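Local coordinates for aerolysin-like protein (Bombina maxima, PDB 6LH8) that probably forms membrane pores, or regulates a related pore-forming protein that acts on cellular endolysosomes, as an amphibian member of the aerolysin family, at residues D23-A27 with I112-T116; K34-Y38 with M101-P107. All coordinates share one frame; numbering follows the deposited sequence.

The two contacts lie towards the same end of an elongated, all-beta chain, their centres about 13 Å apart. Contact 1 pairs strand 4-28, at one edge of the five-stranded antiparallel sheet, with its neighbour 110-130. Contact 2 joins two loops. Along the sequence, both segments of contact 2 fall between those of contact 1. They meet directly: Met25 packs on Met101 and Val113 on Pro102, while the Tyr38 hydroxyl probably hydrogen-bonds the Val26 carbonyl. The two loops cover the face of the strand pair that carries Met25 and Val113, the first running from edge strand 4-28 to 41-53 and the second from the opposite edge strand 90-100 to 110-130.

Contact 1 of 2, residues D23-A27 with I112-T116; sequences DEMVA and IVILT
Met25 and Val113 form a hydrogen-bonded antiparallel pair through two backbone bonds. Met25 N donates to Val113 O at 2.9 Å. The return bond, from Val113 N to Met25 O, is nearly straight at 176°. Next along the ladder, Leu115 N donates to Asp23 O at 2.9 Å, while the bond from Asp23 N to Leu115 O is weak, at 3.5 Å. Between these pairs the Glu24 CA lies 3.2 Å from Val113 O, a CA-H...O contact.

The apolar contacts divide between the two faces. With Met25 and Val113, Asp23 and Leu115 occupy the face packed against Met101 and Pro102; the Leu115 CD1 methyl lies 4.1 Å from Asp23 CB and also approaches the Met25 sulfur. On the other face, Glu24 and Ile114 run side by side. A bend in Ile114 (chi2 -71°) brings its CD1 to 3.8 Å from Glu24 CB. Further along, Val26 and Ile112 also lie side by side, CG2 of Val26 3.8 Å from CG1 of Ile112.

Both carboxylates find their cations beyond the pair: Asp23 bridges to Arg42, Glu24 to Lys21. Cohesion across this edge of the sheet therefore rests on the backbone ladder and hydrocarbon contacts, with the acidic charges answered by basic residues on strands 41-53 and 4-28.

Contact 2 of 2, residues K34-Y38 with M101-P107; sequences KVEFY and MPEFVEP
Lys34 lays the end of its side chain over one face of the Phe104 ring. Its NZ stands 3.3 Å from the ring centroid and 16° off the ring normal, a cation-pi contact displaced towards the CD2-CE2 side. CE adds a CH-pi contact over the same face, 3.6 Å from the Phe104 centroid. The bend at chi3 (100°) and another at chi4 fold the lysine onto the ring, while its CG rests near Pro107 CD and the Val105 carbonyl. Glu36 meets the ring obliquely, its CA 3.5 Å from Phe104 CD1.

Two backbone hydrogen bonds flank the Glu36-Phe104 pair. Val105 N donates to Val35 O over 2.9 Å, almost linearly. Phe37 N reaches Glu103 O at the same 2.9 Å, but from above the carbonyl plane. They make a single beta bridge between two loops, one entering strand 41-53 and the other linking 90-100 to 110-130, near one end of the long sheet characteristic of this aerolysin-like fold. The Pro102 carbonyl oxygen also comes within 3.0 Å of Phe37 CB.

The hydrophobic part centres on Phe37. With CG anti to the backbone N (chi1 -165°), the ring is carried towards Met101 and Pro102. Pro102 CG sits over one face of the ring. Met101 crosses the ring obliquely: its CB lies 3.7 Å from Phe37 CD2, and its sulfur, 5.2 Å from the Phe37 centroid, makes a Met-aromatic contact. Met25, Leu111 and Val113 also pack on this buried phenylalanine, bringing strands 4-28 and 110-130 against it.

Contact 1 of 2, residues D23-A27 with I112-T116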
# COMPACT_ATOMS: atom_id res chain seq x y z
N ASP A 23 -6.69 3.02 -14.81
CA ASP A 23 -7.21 2.65 -16.13
C ASP A 23 -8.42 3.52 -16.43
O ASP A 23 -8.97 4.18 -15.54
CB ASP A 23 -7.59 1.16 -16.20
CG ASP A 23 -7.66 0.64 -17.63
OD1 ASP A 23 -7.24 1.37 -18.55
OD2 ASP A 23 -8.12 -0.50 -17.84
N GLU A 24 -8.84 3.50 -17.70
CA GLU A 24 -10.12 4.04 -18.14
C GLU A 24 -10.82 3.02 -19.03
O GLU A 24 -10.18 2.25 -19.75
CB GLU A 24 -9.94 5.36 -18.90
CG GLU A 24 -9.12 5.25 -20.17
CD GLU A 24 -9.18 6.51 -21.02
OE1 GLU A 24 -9.41 7.61 -20.46
OE2 GLU A 24 -8.99 6.40 -22.26
N MET A 25 -12.15 2.99 -18.95
CA MET A 25 -12.98 2.16 -19.83
C MET A 25 -14.07 3.04 -20.43
O MET A 25 -14.78 3.73 -19.69
CB MET A 25 -13.62 0.99 -19.06
CG MET A 25 -12.65 0.15 -18.22
SD MET A 25 -13.46 -1.04 -17.11
CE MET A 25 -13.88 -2.33 -18.27
N VAL A 26 -14.22 3.02 -21.76
CA VAL A 26 -15.17 3.91 -22.43
C VAL A 26 -16.18 3.11 -23.24
O VAL A 26 -15.88 2.04 -23.77
CB VAL A 26 -14.44 4.94 -23.32
CG1 VAL A 26 -13.92 4.29 -24.60
CG2 VAL A 26 -15.37 6.10 -23.64
N ALA A 27 -17.41 3.64 -23.33
CA ALA A 27 -18.48 3.03 -24.11
C ALA A 27 -19.51 4.08 -24.51
O ALA A 27 -19.69 5.08 -23.81
CB ALA A 27 -19.16 1.90 -23.33
N ILE A 112 -17.73 6.98 -19.59
CA ILE A 112 -16.32 6.81 -19.26
C ILE A 112 -16.23 6.42 -17.79
O ILE A 112 -16.78 7.11 -16.93
CB ILE A 112 -15.52 8.10 -19.52
CG1 ILE A 112 -15.84 8.67 -20.91
CG2 ILE A 112 -14.04 7.85 -19.37
CD1 ILE A 112 -16.79 9.85 -20.87
N VAL A 113 -15.55 5.31 -17.52
CA VAL A 113 -15.16 4.94 -16.16
C VAL A 113 -13.68 5.26 -16.00
O VAL A 113 -12.85 4.72 -16.72
CB VAL A 113 -15.42 3.46 -15.86
CG1 VAL A 113 -15.36 3.22 -14.37
CG2 VAL A 113 -16.76 3.01 -16.42
N ILE A 114 -13.36 6.12 -15.03
CA ILE A 114 -11.99 6.47 -14.68
C ILE A 114 -11.69 5.81 -13.34
O ILE A 114 -12.39 6.07 -12.35
CB ILE A 114 -11.78 7.99 -14.59
CG1 ILE A 114 -12.23 8.67 -15.88
CG2 ILE A 114 -10.30 8.30 -14.24
CD1 ILE A 114 -11.33 8.41 -17.05
N LEU A 115 -10.68 4.96 -13.31
CA LEU A 115 -10.32 4.20 -12.12
C LEU A 115 -9.06 4.80 -11.50
O LEU A 115 -8.02 4.86 -12.17
CB LEU A 115 -10.10 2.73 -12.48
CG LEU A 115 -11.40 2.15 -13.04
CD1 LEU A 115 -11.15 1.23 -14.22
CD2 LEU A 115 -12.15 1.42 -11.95
N THR A 116 -9.15 5.25 -10.25
CA THR A 116 -8.00 5.87 -9.58
C THR A 116 -7.79 5.28 -8.20
O THR A 116 -8.70 4.72 -7.59
CB THR A 116 -8.17 7.39 -9.41
OG1 THR A 116 -9.37 7.65 -8.67
CG2 THR A 116 -8.21 8.09 -10.74

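Contact 2 of 2, residues K34-Y38 with M101-P107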
# COMPACT_ATOMS: atom_id res chain seq x y z
N LYS A 34 -29.96 1.02 -24.99
CA LYS A 34 -29.43 0.91 -23.64
C LYS A 34 -28.74 -0.44 -23.42
O LYS A 34 -29.34 -1.35 -22.85
CB LYS A 34 -30.55 1.11 -22.61
CG LYS A 34 -30.08 1.21 -21.16
CD LYS A 34 -31.24 1.01 -20.20
CE LYS A 34 -31.26 -0.41 -19.66
NZ LYS A 34 -31.40 -0.42 -18.17
N VAL A 35 -27.49 -0.56 -23.85
CA VAL A 35 -26.74 -1.80 -23.73
C VAL A 35 -26.14 -1.90 -22.34
O VAL A 35 -25.79 -0.90 -21.70
CB VAL A 35 -25.64 -1.88 -24.81
CG1 VAL A 35 -25.14 -3.31 -24.93
CG2 VAL A 35 -26.15 -1.34 -26.12
N GLU A 36 -25.98 -3.13 -21.87
CA GLU A 36 -25.27 -3.37 -20.63
C GLU A 36 -23.77 -3.15 -20.82
O GLU A 36 -23.25 -3.13 -21.95
CB GLU A 36 -25.53 -4.79 -20.12
CG GLU A 36 -25.04 -5.89 -21.06
CD GLU A 36 -24.80 -7.20 -20.33
OE1 GLU A 36 -24.07 -8.05 -20.87
OE2 GLU A 36 -25.34 -7.37 -19.21
N PHE A 37 -23.07 -2.98 -19.71
CA PHE A 37 -21.65 -2.72 -19.70
C PHE A 37 -20.86 -4.02 -19.83
O PHE A 37 -21.38 -5.11 -19.59
CB PHE A 37 -21.26 -1.97 -18.43
CG PHE A 37 -19.91 -1.33 -18.47
CD1 PHE A 37 -19.61 -0.37 -19.42
CD2 PHE A 37 -18.94 -1.68 -17.55
CE1 PHE A 37 -18.36 0.22 -19.45
CE2 PHE A 37 -17.69 -1.10 -17.57
CZ PHE A 37 -17.40 -0.14 -18.53
N TYR A 38 -19.59 -3.88 -20.20
CA TYR A 38 -18.75 -5.05 -20.48
C TYR A 38 -18.64 -5.98 -19.27
O TYR A 38 -18.72 -7.21 -19.41
CB TYR A 38 -17.35 -4.62 -20.92
CG TYR A 38 -17.27 -3.43 -21.85
CD1 TYR A 38 -17.48 -3.57 -23.22
CD2 TYR A 38 -16.94 -2.16 -21.37
CE1 TYR A 38 -17.39 -2.49 -24.09
CE2 TYR A 38 -16.84 -1.06 -22.23
CZ TYR A 38 -17.07 -1.24 -23.59
OH TYR A 38 -16.97 -0.17 -24.45
N MET A 101 -18.83 -2.00 -11.48
CA MET A 101 -18.93 -1.20 -12.70
C MET A 101 -20.36 -0.72 -12.90
O MET A 101 -21.30 -1.29 -12.34
CB MET A 101 -18.50 -2.02 -13.91
CG MET A 101 -17.03 -2.51 -13.89
SD MET A 101 -15.81 -1.21 -14.18
CE MET A 101 -15.28 -0.88 -12.52
N PRO A 102 -20.55 0.34 -13.68
CA PRO A 102 -21.93 0.71 -14.05
C PRO A 102 -22.59 -0.43 -14.81
O PRO A 102 -21.96 -1.14 -15.59
CB PRO A 102 -21.74 1.96 -14.93
CG PRO A 102 -20.29 1.96 -15.34
CD PRO A 102 -19.56 1.29 -14.20
N GLU A 103 -23.89 -0.62 -14.53
CA GLU A 103 -24.59 -1.76 -15.12
C GLU A 103 -24.89 -1.52 -16.60
O GLU A 103 -24.71 -2.43 -17.42
CB GLU A 103 -25.88 -2.02 -14.34
CG GLU A 103 -26.41 -3.43 -14.46
CD GLU A 103 -27.82 -3.56 -13.93
OE1 GLU A 103 -28.54 -4.49 -14.37
OE2 GLU A 103 -28.21 -2.74 -13.07
N PHE A 104 -25.32 -0.31 -16.95
CA PHE A 104 -25.78 -0.01 -18.29
C PHE A 104 -25.18 1.30 -18.78
O PHE A 104 -24.72 2.13 -18.00
CB PHE A 104 -27.31 0.11 -18.35
CG PHE A 104 -28.03 -1.19 -18.16
CD1 PHE A 104 -28.15 -2.09 -19.20
CD2 PHE A 104 -28.61 -1.51 -16.94
CE1 PHE A 104 -28.82 -3.29 -19.04
CE2 PHE A 104 -29.28 -2.70 -16.77
CZ PHE A 104 -29.39 -3.60 -17.82
N VAL A 105 -25.21 1.47 -20.10
CA VAL A 105 -25.01 2.77 -20.74
C VAL A 105 -26.40 3.30 -21.08
O VAL A 105 -27.10 2.73 -21.92
CB VAL A 105 -24.13 2.66 -21.98
CG1 VAL A 105 -23.56 4.02 -22.35
CG2 VAL A 105 -23.02 1.65 -21.75
N GLU A 106 -26.80 4.40 -20.44
CA GLU A 106 -28.13 4.96 -20.64
C GLU A 106 -28.29 5.45 -22.08
O GLU A 106 -27.30 5.60 -22.80
CB GLU A 106 -28.38 6.09 -19.64
CG GLU A 106 -28.33 5.63 -18.18
CD GLU A 106 -27.57 6.58 -17.28
OE1 GLU A 106 -27.47 6.30 -16.06
OE2 GLU A 106 -27.06 7.61 -17.79
N PRO A 107 -29.53 5.63 -22.55
CA PRO A 107 -29.73 6.02 -23.95
C PRO A 107 -29.04 7.33 -24.31
O PRO A 107 -29.00 8.27 -23.50
CB PRO A 107 -31.25 6.14 -24.07
CG PRO A 107 -31.77 5.16 -23.06
CD PRO A 107 -30.79 5.22 -21.91